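Local coordinates for protein cysteine synthase 3 (Entamoeba histolytica, PDB 6KR5) that probably catalyses the pyridoxal-phosphate-dependent conversion of O-acetylserine and sulfide into cysteine and acetate, at residues 188-193 with 282-287; 213-218 with 222-227; 264-269 with 275-280. One frame throughout, in Å; residues are numbered along the deposited sequence.

In the fold
Contact 1 is the hub of the three. It packs strand 186-190 on helix 279-292 and continues into the loop that holds the phosphate of PLP. Contact 2 lies on the neighbouring strand, 212-218, its centre about 10 Å from that of contact 1; the two share strand pairing, and Val-216 CG2 packs 3.5 Å from Ala-287 CB. Contact 3 adds the start of the same helix, its centre about 11 Å from that of contact 1, and meets the pyridine nitrogen through Ser-280. PLP is thus gripped at two ends by contacts 1 and 3. The side chain of Leu-224 in contact 2 lies about 9 Å from PLP. Contacts 2 and 3, with centres about 20 Å apart, do not touch.

Contact 1: residues 188-193 with 282-287; sequences VSAVGT and GAAILA. With PLP (pyridoxal-5'-phosphate), chain D.
The pyridine ring of PLP is approached by Ala-190 at its edge: the carbonyl O comes in near the ring plane beside the C5 substituent, 3.5 Å from PLP C5A, the methylene that carries the phosphate arm, and stands over neither face. The CB of Ala-190 faces the helix, where the partners are small. Ala-190 CB and Ala-284 CB stand 4.5 Å apart, and short side chains on both surfaces let the strand and helix axes come within 7.6 Å. Val-188, two residues earlier and so on the same side of the strand, is the bulkier partner. Its CG1, anti to the backbone N (chi1 -174°), reaches across the helix surface to 3.7 Å from Ala-284 O and to 4.1 Å from Ala-287 CB. Val-216 of the adjacent strand packs beside Val-188.

This is helix-on-sheet packing in a fold type II PLP enzyme. Strand 186-190 is an inner strand of the mixed sheet, paired with strands 301-306 and 212-218, and its C-terminal end runs into a glycine-rich phosphate-binding loop. Here Gly-192 N gives a hydrogen bond of 2.7 Å to PLP O1P. Glycine suits the position because a CB would crowd PLP C5A. Thr-193 holds a second phosphate oxygen twice, through its backbone N (2.7 Å to PLP O2P) and through its hydroxyl (OG1 to PLP O2P, 2.6 Å). A chi1 of 68° turns OG1 back to the same oxygen that the residue's own N-H meets. The hydroxyl is also bonded to Asn-165 ND2 and Gly-195 N, which fix its position, while Ala-194 N and Thr-196 OG1 add further bonds to the cofactor at the start of helix 195-207.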
ATOM      1  N   VAL B 188       8.598  18.075  -9.248  1.00 20.06           N
ATOM      2  CA  VAL B 188       8.452  17.329 -10.497  1.00 17.50           C
ATOM      3  C   VAL B 188       7.196  16.478 -10.384  1.00 18.25           C
ATOM      4  O   VAL B 188       7.077  15.661  -9.454  1.00 19.74           O
ATOM      5  CB  VAL B 188       9.678  16.440 -10.774  1.00 21.07           C
ATOM      6  CG1 VAL B 188       9.571  15.788 -12.137  1.00 19.68           C
ATOM      7  CG2 VAL B 188      10.966  17.232 -10.682  1.00 22.05           C
ATOM      8  N   SER B 189       6.261  16.661 -11.318  1.00 19.60           N
ATOM      9  CA  SER B 189       4.996  15.941 -11.259  1.00 20.13           C
ATOM     10  C   SER B 189       4.601  15.499 -12.663  1.00 18.48           C
ATOM     11  O   SER B 189       4.486  16.333 -13.572  1.00 20.16           O
ATOM     12  CB  SER B 189       3.912  16.829 -10.627  1.00 19.56           C
ATOM     13  OG  SER B 189       2.608  16.366 -10.926  1.00 19.53           O
ATOM     14  N   ALA B 190       4.389  14.194 -12.844  1.00 19.02           N
ATOM     15  CA  ALA B 190       3.815  13.688 -14.089  1.00 18.08           C
ATOM     16  C   ALA B 190       2.312  13.978 -14.137  1.00 18.61           C
ATOM     17  O   ALA B 190       1.605  13.819 -13.135  1.00 20.60           O
ATOM     18  CB  ALA B 190       4.079  12.188 -14.218  1.00 22.14           C
ATOM     19  N   VAL B 191       1.817  14.389 -15.313  1.00 17.13           N
ATOM     20  CA  VAL B 191       0.515  15.056 -15.437  1.00 17.59           C
ATOM     21  C   VAL B 191      -0.540  14.101 -15.984  1.00 17.69           C
ATOM     22  O   VAL B 191      -0.429  13.602 -17.114  1.00 18.51           O
ATOM     23  CB  VAL B 191       0.612  16.305 -16.327  1.00 19.10           C
ATOM     24  CG1 VAL B 191      -0.795  16.880 -16.559  1.00 19.04           C
ATOM     25  CG2 VAL B 191       1.525  17.331 -15.687  1.00 21.66           C
ATOM     26  N   GLY B 192      -1.584  13.868 -15.184  1.00 18.77           N
ATOM     27  CA  GLY B 192      -2.790  13.210 -15.650  1.00 18.71           C
ATOM     28  C   GLY B 192      -3.915  14.222 -15.728  1.00 17.22           C
ATOM     29  O   GLY B 192      -4.185  14.763 -16.811  1.00 19.73           O
ATOM     30  N   THR B 193      -4.562  14.496 -14.585  1.00 16.69           N
ATOM     31  CA  THR B 193      -5.560  15.562 -14.524  1.00 18.35           C
ATOM     32  C   THR B 193      -4.919  16.937 -14.445  1.00 17.26           C
ATOM     33  O   THR B 193      -5.590  17.936 -14.738  1.00 19.21           O
ATOM     34  CB  THR B 193      -6.496  15.396 -13.319  1.00 19.58           C
ATOM     35  OG1 THR B 193      -5.774  15.621 -12.097  1.00 18.52           O
ATOM     36  CG2 THR B 193      -7.137  14.007 -13.303  1.00 21.75           C
ATOM     37  N   GLY B 282       8.105   6.145 -12.416  1.00 18.46           N
ATOM     38  CA  GLY B 282       9.320   5.993 -13.198  1.00 18.93           C
ATOM     39  C   GLY B 282       9.555   7.172 -14.122  1.00 20.42           C
ATOM     40  O   GLY B 282      10.686   7.654 -14.256  1.00 20.34           O
ATOM     41  N   ALA B 283       8.484   7.666 -14.759  1.00 17.43           N
ATOM     42  CA  ALA B 283       8.616   8.830 -15.630  1.00 20.22           C
ATOM     43  C   ALA B 283       9.039  10.045 -14.827  1.00 19.96           C
ATOM     44  O   ALA B 283       9.983  10.752 -15.199  1.00 20.56           O
ATOM     45  CB  ALA B 283       7.306   9.093 -16.370  1.00 18.77           C
ATOM     46  N   ALA B 284       8.353  10.294 -13.705  1.00 19.92           N
ATOM     47  CA  ALA B 284       8.690  11.435 -12.865  1.00 18.50           C
ATOM     48  C   ALA B 284      10.117  11.341 -12.346  1.00 19.20           C
ATOM     49  O   ALA B 284      10.849  12.335 -12.361  1.00 20.47           O
ATOM     50  CB  ALA B 284       7.703  11.551 -11.703  1.00 20.23           C
ATOM     51  N   ILE B 285      10.535  10.155 -11.886  1.00 19.51           N
ATOM     52  CA  ILE B 285      11.883  10.026 -11.332  1.00 20.94           C
ATOM     53  C   ILE B 285      12.926  10.288 -12.409  1.00 21.07           C
ATOM     54  O   ILE B 285      13.900  11.011 -12.176  1.00 21.64           O
ATOM     55  CB  ILE B 285      12.077   8.651 -10.668  1.00 20.50           C
ATOM     56  CG1 ILE B 285      11.329   8.636  -9.337  1.00 19.28           C
ATOM     57  CG2 ILE B 285      13.578   8.371 -10.430  1.00 21.55           C
ATOM     58  CD1 ILE B 285      11.240   7.284  -8.656  1.00 20.54           C
ATOM     59  N   LEU B 286      12.728   9.742 -13.613  1.00 20.84           N
ATOM     60  CA  LEU B 286      13.717   9.981 -14.665  1.00 21.00           C
ATOM     61  C   LEU B 286      13.799  11.463 -15.011  1.00 22.01           C
ATOM     62  O   LEU B 286      14.899  12.010 -15.158  1.00 21.87           O
ATOM     63  CB  LEU B 286      13.394   9.147 -15.903  1.00 19.66           C
ATOM     64  CG  LEU B 286      14.344   9.360 -17.084  1.00 20.41           C
ATOM     65  CD1 LEU B 286      15.787   9.134 -16.658  1.00 22.57           C
ATOM     66  CD2 LEU B 286      13.976   8.428 -18.214  1.00 20.63           C
ATOM     67  N   ALA B 287      12.651  12.140 -15.121  1.00 21.00           N
ATOM     68  CA  ALA B 287      12.680  13.582 -15.349  1.00 20.94           C
ATOM     69  C   ALA B 287      13.407  14.294 -14.217  1.00 21.76           C
ATOM     70  O   ALA B 287      14.139  15.263 -14.452  1.00 23.85           O
ATOM     71  CB  ALA B 287      11.262  14.134 -15.492  1.00 22.77           C
TER
HETATM   72  N1  PLP D 401       0.045   8.681 -12.060  1.00 18.00           N
HETATM   73  C2  PLP D 401      -1.003   7.974 -11.538  1.00 18.83           C
HETATM   74  C2A PLP D 401      -0.822   6.508 -11.296  1.00 19.55           C
HETATM   75  C3  PLP D 401      -2.192   8.619 -11.244  1.00 19.99           C
HETATM   76  O3  PLP D 401      -3.227   7.891 -10.728  1.00 21.62           O
HETATM   77  C4  PLP D 401      -2.317   9.982 -11.474  1.00 17.41           C
HETATM   78  C4A PLP D 401      -3.614  10.678 -11.264  1.00 25.85           C
HETATM   79  O4A PLP D 401      -4.606  10.042 -10.887  1.00 25.38           O
HETATM   80  C5  PLP D 401      -1.240  10.692 -12.002  1.00 18.77           C
HETATM   81  C6  PLP D 401      -0.071  10.028 -12.294  1.00 19.71           C
HETATM   82  C5A PLP D 401      -1.320  12.168 -12.323  1.00 19.70           C
HETATM   83  O4P PLP D 401      -1.689  12.985 -11.247  1.00 17.81           O
HETATM   84  P   PLP D 401      -2.598  14.258 -11.594  1.00 18.62           P
HETATM   85  O1P PLP D 401      -1.929  15.009 -12.732  1.00 18.11           O
HETATM   86  O2P PLP D 401      -3.942  13.746 -12.027  1.00 19.28           O
HETATM   87  O3P PLP D 401      -2.674  15.074 -10.355  1.00 17.87           O

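Contact 2: residues 213-218 with 222-227; sequences VVAVEP and AVLSGK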
ATOM      1  N   VAL B 213       8.657  24.550 -11.205  1.00 21.83           N
ATOM      2  CA  VAL B 213       7.628  23.531 -11.388  1.00 22.90           C
ATOM      3  C   VAL B 213       7.899  22.799 -12.696  1.00 20.49           C
ATOM      4  O   VAL B 213       7.893  23.413 -13.770  1.00 22.93           O
ATOM      5  CB  VAL B 213       6.229  24.156 -11.378  1.00 20.18           C
ATOM      6  CG1 VAL B 213       5.181  23.106 -11.732  1.00 21.79           C
ATOM      7  CG2 VAL B 213       5.957  24.764 -10.007  1.00 20.65           C
ATOM      8  N   VAL B 214       8.118  21.488 -12.615  1.00 20.75           N
ATOM      9  CA  VAL B 214       8.428  20.670 -13.783  1.00 22.79           C
ATOM     10  C   VAL B 214       7.273  19.704 -14.022  1.00 23.48           C
ATOM     11  O   VAL B 214       6.991  18.846 -13.178  1.00 22.65           O
ATOM     12  CB  VAL B 214       9.748  19.908 -13.595  1.00 21.64           C
ATOM     13  CG1 VAL B 214      10.024  19.004 -14.792  1.00 22.77           C
ATOM     14  CG2 VAL B 214      10.908  20.888 -13.374  1.00 24.73           C
ATOM     15  N   ALA B 215       6.618  19.826 -15.175  1.00 21.03           N
ATOM     16  CA  ALA B 215       5.568  18.898 -15.578  1.00 18.70           C
ATOM     17  C   ALA B 215       6.159  17.823 -16.483  1.00 21.43           C
ATOM     18  O   ALA B 215       7.011  18.117 -17.325  1.00 23.75           O
ATOM     19  CB  ALA B 215       4.444  19.638 -16.309  1.00 20.51           C
ATOM     20  N   VAL B 216       5.690  16.581 -16.325  1.00 20.28           N
ATOM     21  CA  VAL B 216       6.204  15.435 -17.066  1.00 20.32           C
ATOM     22  C   VAL B 216       5.074  14.799 -17.863  1.00 20.68           C
ATOM     23  O   VAL B 216       3.965  14.618 -17.349  1.00 20.13           O
ATOM     24  CB  VAL B 216       6.841  14.407 -16.107  1.00 17.80           C
ATOM     25  CG1 VAL B 216       7.413  13.194 -16.856  1.00 20.95           C
ATOM     26  CG2 VAL B 216       7.900  15.084 -15.255  1.00 20.94           C
ATOM     27  N   GLU B 217       5.350  14.468 -19.118  1.00 20.62           N
ATOM     28  CA  GLU B 217       4.349  13.841 -19.967  1.00 20.09           C
ATOM     29  C   GLU B 217       5.034  12.813 -20.864  1.00 22.10           C
ATOM     30  O   GLU B 217       6.252  12.858 -21.041  1.00 20.21           O
ATOM     31  CB  GLU B 217       3.587  14.885 -20.801  1.00 20.34           C
ATOM     32  CG  GLU B 217       4.440  15.715 -21.744  1.00 19.84           C
ATOM     33  CD  GLU B 217       3.604  16.679 -22.592  1.00 22.04           C
ATOM     34  OE1 GLU B 217       2.356  16.639 -22.514  1.00 23.46           O
ATOM     35  OE2 GLU B 217       4.208  17.466 -23.346  1.00 22.97           O
ATOM     36  N   PRO B 218       4.270  11.874 -21.428  1.00 19.32           N
ATOM     37  CA  PRO B 218       4.894  10.886 -22.321  1.00 18.08           C
ATOM     38  C   PRO B 218       5.428  11.535 -23.586  1.00 22.46           C
ATOM     39  O   PRO B 218       4.760  12.358 -24.220  1.00 20.54           O
ATOM     40  CB  PRO B 218       3.748   9.909 -22.641  1.00 19.34           C
ATOM     41  CG  PRO B 218       2.662  10.199 -21.628  1.00 20.27           C
ATOM     42  CD  PRO B 218       2.818  11.658 -21.297  1.00 20.32           C
ATOM     43  N   ALA B 222       2.877  14.150 -26.253  1.00 22.03           N
ATOM     44  CA  ALA B 222       3.391  15.310 -25.535  1.00 21.25           C
ATOM     45  C   ALA B 222       2.541  16.542 -25.855  1.00 22.92           C
ATOM     46  O   ALA B 222       2.993  17.528 -26.445  1.00 23.70           O
ATOM     47  CB  ALA B 222       4.861  15.520 -25.871  1.00 22.69           C
ATOM     48  N   VAL B 223       1.278  16.477 -25.418  1.00 20.94           N
ATOM     49  CA  VAL B 223       0.320  17.510 -25.811  1.00 19.52           C
ATOM     50  C   VAL B 223       0.582  18.824 -25.082  1.00 21.49           C
ATOM     51  O   VAL B 223       0.284  19.902 -25.616  1.00 23.19           O
ATOM     52  CB  VAL B 223      -1.140  17.034 -25.613  1.00 21.15           C
ATOM     53  CG1 VAL B 223      -1.401  15.758 -26.390  1.00 22.04           C
ATOM     54  CG2 VAL B 223      -1.497  16.882 -24.146  1.00 23.35           C
ATOM     55  N   LEU B 224       1.138  18.777 -23.869  1.00 21.83           N
ATOM     56  CA  LEU B 224       1.489  20.027 -23.202  1.00 21.43           C
ATOM     57  C   LEU B 224       2.579  20.763 -23.969  1.00 24.07           C
ATOM     58  O   LEU B 224       2.609  22.002 -23.973  1.00 29.08           O
ATOM     59  CB  LEU B 224       1.942  19.759 -21.770  1.00 21.51           C
ATOM     60  CG  LEU B 224       0.911  19.069 -20.880  1.00 21.01           C
ATOM     61  CD1 LEU B 224       1.547  18.771 -19.553  1.00 25.58           C
ATOM     62  CD2 LEU B 224      -0.318  19.936 -20.695  1.00 26.35           C
ATOM     63  N   SER B 225       3.459  20.020 -24.642  1.00 25.28           N
ATOM     64  CA  SER B 225       4.497  20.589 -25.495  1.00 25.94           C
ATOM     65  C   SER B 225       3.963  21.020 -26.855  1.00 28.64           C
ATOM     66  O   SER B 225       4.741  21.517 -27.678  1.00 35.26           O
ATOM     67  CB  SER B 225       5.619  19.570 -25.684  1.00 26.93           C
ATOM     68  OG  SER B 225       6.148  19.164 -24.429  1.00 35.78           O
ATOM     69  N   GLY B 226       2.668  20.841 -27.106  1.00 26.93           N
ATOM     70  CA  GLY B 226       2.043  21.202 -28.369  1.00 25.35           C
ATOM     71  C   GLY B 226       2.073  20.138 -29.445  1.00 27.57           C
ATOM     72  O   GLY B 226       1.663  20.417 -30.580  1.00 30.22           O
ATOM     73  N   LYS B 227       2.538  18.918 -29.128  1.00 25.01           N
ATOM     74  CA  LYS B 227       2.570  17.815 -30.074  1.00 24.64           C
ATOM     75  C   LYS B 227       1.227  17.091 -30.105  1.00 25.94           C
ATOM     76  O   LYS B 227       0.435  17.190 -29.167  1.00 23.96           O
ATOM     77  CB  LYS B 227       3.697  16.855 -29.703  1.00 28.55           C
ATOM     78  CG  LYS B 227       5.058  17.527 -29.690  1.00 35.73           C
ATOM     79  CD  LYS B 227       6.181  16.525 -29.517  1.00 39.37           C
ATOM     80  CE  LYS B 227       7.520  17.146 -29.892  1.00 49.13           C
ATOM     81  NZ  LYS B 227       7.618  18.561 -29.426  1.00 41.32           N
TER
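Glu-217 grips a type I beta turn, residues 223-226, through two backbone amides and one hydroxyl, using both oxygens of its carboxylate. Leu-224 N donates to the syn lone pair of Glu-217 OE1 over 2.8 Å, at an N-H...O angle of 155°. Glu-217 OE2 accepts two bonds: Ser-225 OG comes in at 2.8 Å, nearly in line with the C-O bond, and Ser-225 N at 3.0 Å from the syn side, 15° out of the carboxylate plane. Three donors thus fix the rotation of the group, and a carboxylate suits the place because it offers an acceptor to each of two successive amides. The turn comes a few residues after the end of strand 212-218, an inner strand of the mixed sheet in this fold type II enzyme, so one side chain from the strand end holds the loop beside it.

The glutamate gets there with CG between its backbone N and carbonyl carbon (chi1 60°) and an extended chain beyond. Ala-222 lies over one face of the carboxylate, its CA 3.3 Å from Glu-217 CD; a methyl side chain leaves room for this. Farther out, Leu-224 packs between the turn and the strand, beside Val-191 and Tyr-246, and its CD1 rests 4.4 Å from Ala-215 CB.

Contact 3: residues 264-269 with 275-280; sequences KMARAV and IMCGMS. With PLP (pyridoxal-5'-phosphate), chain D.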
ATOM      1  N   LYS B 264      11.777   1.342 -17.582  1.00 19.13           N
ATOM      2  CA  LYS B 264      13.127   0.980 -17.162  1.00 19.95           C
ATOM      3  C   LYS B 264      13.519   1.711 -15.879  1.00 21.34           C
ATOM      4  O   LYS B 264      14.098   1.111 -14.966  1.00 20.92           O
ATOM      5  CB  LYS B 264      14.117   1.279 -18.287  1.00 21.37           C
ATOM      6  CG  LYS B 264      15.540   0.848 -17.961  1.00 24.38           C
ATOM      7  CD  LYS B 264      16.375   0.636 -19.225  1.00 31.57           C
ATOM      8  CE  LYS B 264      16.669   1.940 -19.919  1.00 36.22           C
ATOM      9  NZ  LYS B 264      17.377   1.764 -21.225  1.00 42.72           N
ATOM     10  N   MET B 265      13.195   3.007 -15.786  1.00 20.35           N
ATOM     11  CA  MET B 265      13.461   3.744 -14.553  1.00 19.59           C
ATOM     12  C   MET B 265      12.749   3.114 -13.359  1.00 19.96           C
ATOM     13  O   MET B 265      13.342   2.971 -12.281  1.00 19.37           O
ATOM     14  CB  MET B 265      13.038   5.204 -14.705  1.00 20.05           C
ATOM     15  CG  MET B 265      13.470   6.060 -13.529  1.00 20.42           C
ATOM     16  SD  MET B 265      15.206   6.575 -13.682  1.00 21.98           S
ATOM     17  CE  MET B 265      15.976   5.585 -12.409  1.00 22.25           C
ATOM     18  N   ALA B 266      11.476   2.739 -13.524  1.00 20.47           N
ATOM     19  CA  ALA B 266      10.733   2.145 -12.415  1.00 18.27           C
ATOM     20  C   ALA B 266      11.387   0.857 -11.944  1.00 20.25           C
ATOM     21  O   ALA B 266      11.478   0.605 -10.739  1.00 20.54           O
ATOM     22  CB  ALA B 266       9.286   1.888 -12.833  1.00 21.84           C
ATOM     23  N   ARG B 267      11.854   0.031 -12.882  1.00 18.65           N
ATOM     24  CA  ARG B 267      12.543  -1.198 -12.501  1.00 18.20           C
ATOM     25  C   ARG B 267      13.834  -0.902 -11.758  1.00 19.47           C
ATOM     26  O   ARG B 267      14.203  -1.628 -10.827  1.00 20.63           O
ATOM     27  CB  ARG B 267      12.837  -2.048 -13.734  1.00 19.10           C
ATOM     28  CG  ARG B 267      11.598  -2.700 -14.320  1.00 21.34           C
ATOM     29  CD  ARG B 267      11.963  -3.731 -15.376  1.00 23.73           C
ATOM     30  NE  ARG B 267      12.467  -3.124 -16.609  1.00 23.37           N
ATOM     31  CZ  ARG B 267      11.703  -2.733 -17.624  1.00 22.45           C
ATOM     32  NH1 ARG B 267      10.383  -2.878 -17.563  1.00 24.84           N
ATOM     33  NH2 ARG B 267      12.263  -2.213 -18.704  1.00 22.64           N
ATOM     34  N   ALA B 268      14.550   0.146 -12.168  1.00 20.72           N
ATOM     35  CA  ALA B 268      15.811   0.479 -11.503  1.00 19.74           C
ATOM     36  C   ALA B 268      15.576   0.998 -10.089  1.00 19.52           C
ATOM     37  O   ALA B 268      16.349   0.697  -9.173  1.00 20.80           O
ATOM     38  CB  ALA B 268      16.579   1.507 -12.330  1.00 20.69           C
ATOM     39  N   VAL B 269      14.507   1.770  -9.891  1.00 18.42           N
ATOM     40  CA  VAL B 269      14.225   2.328  -8.573  1.00 17.39           C
ATOM     41  C   VAL B 269      13.924   1.217  -7.574  1.00 22.13           C
ATOM     42  O   VAL B 269      14.405   1.244  -6.436  1.00 20.32           O
ATOM     43  CB  VAL B 269      13.070   3.338  -8.682  1.00 17.13           C
ATOM     44  CG1 VAL B 269      12.599   3.770  -7.301  1.00 22.10           C
ATOM     45  CG2 VAL B 269      13.541   4.533  -9.489  1.00 20.15           C
ATOM     46  N   ILE B 275      12.232   0.824  -3.622  1.00 19.08           N
ATOM     47  CA  ILE B 275      10.939   1.496  -3.634  1.00 19.72           C
ATOM     48  C   ILE B 275      10.188   1.003  -4.861  1.00 20.52           C
ATOM     49  O   ILE B 275      10.638   1.212  -5.990  1.00 22.14           O
ATOM     50  CB  ILE B 275      11.106   3.021  -3.663  1.00 19.81           C
ATOM     51  CG1 ILE B 275      11.766   3.512  -2.376  1.00 20.64           C
ATOM     52  CG2 ILE B 275       9.773   3.691  -3.893  1.00 20.52           C
ATOM     53  CD1 ILE B 275      12.293   4.924  -2.483  1.00 22.34           C
ATOM     54  N   MET B 276       9.055   0.331  -4.648  1.00 21.59           N
ATOM     55  CA  MET B 276       8.301  -0.266  -5.753  1.00 18.83           C
ATOM     56  C   MET B 276       7.235   0.719  -6.197  1.00 21.50           C
ATOM     57  O   MET B 276       6.093   0.673  -5.747  1.00 23.32           O
ATOM     58  CB  MET B 276       7.687  -1.601  -5.354  1.00 20.41           C
ATOM     59  CG  MET B 276       7.111  -2.339  -6.554  1.00 20.61           C
ATOM     60  SD  MET B 276       6.496  -3.968  -6.074  1.00 27.14           S
ATOM     61  CE  MET B 276       6.077  -4.701  -7.646  1.00 27.88           C
ATOM     62  N   CYS B 277       7.618   1.613  -7.097  1.00 20.52           N
ATOM     63  CA  CYS B 277       6.748   2.681  -7.569  1.00 19.19           C
ATOM     64  C   CYS B 277       6.150   2.335  -8.931  1.00 20.01           C
ATOM     65  O   CYS B 277       6.650   1.478  -9.658  1.00 21.80           O
ATOM     66  CB  CYS B 277       7.550   3.978  -7.676  1.00 21.98           C
ATOM     67  SG  CYS B 277       8.952   3.924  -8.867  1.00 25.06           S
ATOM     68  N   GLY B 278       5.076   3.031  -9.284  1.00 19.39           N
ATOM     69  CA  GLY B 278       4.349   2.758 -10.511  1.00 20.58           C
ATOM     70  C   GLY B 278       5.010   3.324 -11.764  1.00 19.10           C
ATOM     71  O   GLY B 278       6.122   3.856 -11.743  1.00 18.79           O
ATOM     72  N   MET B 279       4.296   3.189 -12.889  1.00 19.65           N
ATOM     73  CA  MET B 279       4.870   3.581 -14.180  1.00 19.97           C
ATOM     74  C   MET B 279       5.091   5.089 -14.265  1.00 18.56           C
ATOM     75  O   MET B 279       6.145   5.549 -14.734  1.00 18.57           O
ATOM     76  CB  MET B 279       3.965   3.125 -15.325  1.00 20.62           C
ATOM     77  CG  MET B 279       3.831   1.625 -15.428  1.00 19.49           C
ATOM     78  SD  MET B 279       2.732   1.289 -16.816  1.00 22.57           S
ATOM     79  CE  MET B 279       3.043  -0.469 -17.045  1.00 25.58           C
ATOM     80  N   SER B 280       4.078   5.883 -13.868  1.00 17.59           N
ATOM     81  CA  SER B 280       4.233   7.337 -13.921  1.00 16.13           C
ATOM     82  C   SER B 280       5.304   7.816 -12.951  1.00 17.14           C
ATOM     83  O   SER B 280       5.941   8.852 -13.185  1.00 18.91           O
ATOM     84  CB  SER B 280       2.888   8.019 -13.632  1.00 18.36           C
ATOM     85  OG  SER B 280       2.473   7.768 -12.294  1.00 18.13           O
TER
HETATM   86  N1  PLP D 401       0.045   8.681 -12.060  1.00 18.00           N
HETATM   87  C2  PLP D 401      -1.003   7.974 -11.538  1.00 18.83           C
HETATM   88  C2A PLP D 401      -0.822   6.508 -11.296  1.00 19.55           C
HETATM   89  C3  PLP D 401      -2.192   8.619 -11.244  1.00 19.99           C
HETATM   90  O3  PLP D 401      -3.227   7.891 -10.728  1.00 21.62           O
HETATM   91  C4  PLP D 401      -2.317   9.982 -11.474  1.00 17.41           C
HETATM   92  C4A PLP D 401      -3.614  10.678 -11.264  1.00 25.85           C
HETATM   93  O4A PLP D 401      -4.606  10.042 -10.887  1.00 25.38           O
HETATM   94  C5  PLP D 401      -1.240  10.692 -12.002  1.00 18.77           C
HETATM   95  C6  PLP D 401      -0.071  10.028 -12.294  1.00 19.71           C
HETATM   96  C5A PLP D 401      -1.320  12.168 -12.323  1.00 19.70           C
HETATM   97  O4P PLP D 401      -1.689  12.985 -11.247  1.00 17.81           O
HETATM   98  P   PLP D 401      -2.598  14.258 -11.594  1.00 18.62           P
HETATM   99  O1P PLP D 401      -1.929  15.009 -12.732  1.00 18.11           O
HETATM  100  O2P PLP D 401      -3.942  13.746 -12.027  1.00 19.28           O
HETATM  101  O3P PLP D 401      -2.674  15.074 -10.355  1.00 17.87           O
HETATM  102  O   HOH W   1       8.962  -0.105  -9.362  1.00 22.19           O
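Val-269 is the main bump on this face of helix 259-273, and it fits the bend formed by Ile-275 and Cys-277. Its CG1, anti to the backbone N (chi1 171°), enters between them, 3.5 Å from Ile-275 O, 4.0 Å from Ile-275 CB and 4.0 Å from Cys-277 SG. A beta-branched side chain suits the spot, since its fork serves two neighbours at once, CG1 entering the bend and CG2 packing on Ile-285 of helix 279-292. The sulfur of Cys-277 points back at the helix, filling the shallow ground between Val-269 and Ala-266.

One turn earlier the relief is low. Ala-266 CB stops 3.9 Å from Gly-278 O, and its small size lets the incoming chain pass close. A water bridges the two backbones beside it, donating to Ala-266 O (3.0 Å) and to Cys-277 O (2.8 Å), so both carbonyls have a partner. At the far end of the contact, Ile-275 and Met-276 pack on Ile-17 and Met-54 of the second subunit.

Gly-278 is the N-cap of helix 279-292. Ser-280, in the first turn of that helix, places its hydroxyl at the cofactor, OG donating to PLP N1 over 2.6 Å. A serine facing the pyridine nitrogen, which would favour the unprotonated ring nitrogen, is characteristic of the active site of fold type II PLP enzymes such as cysteine synthase.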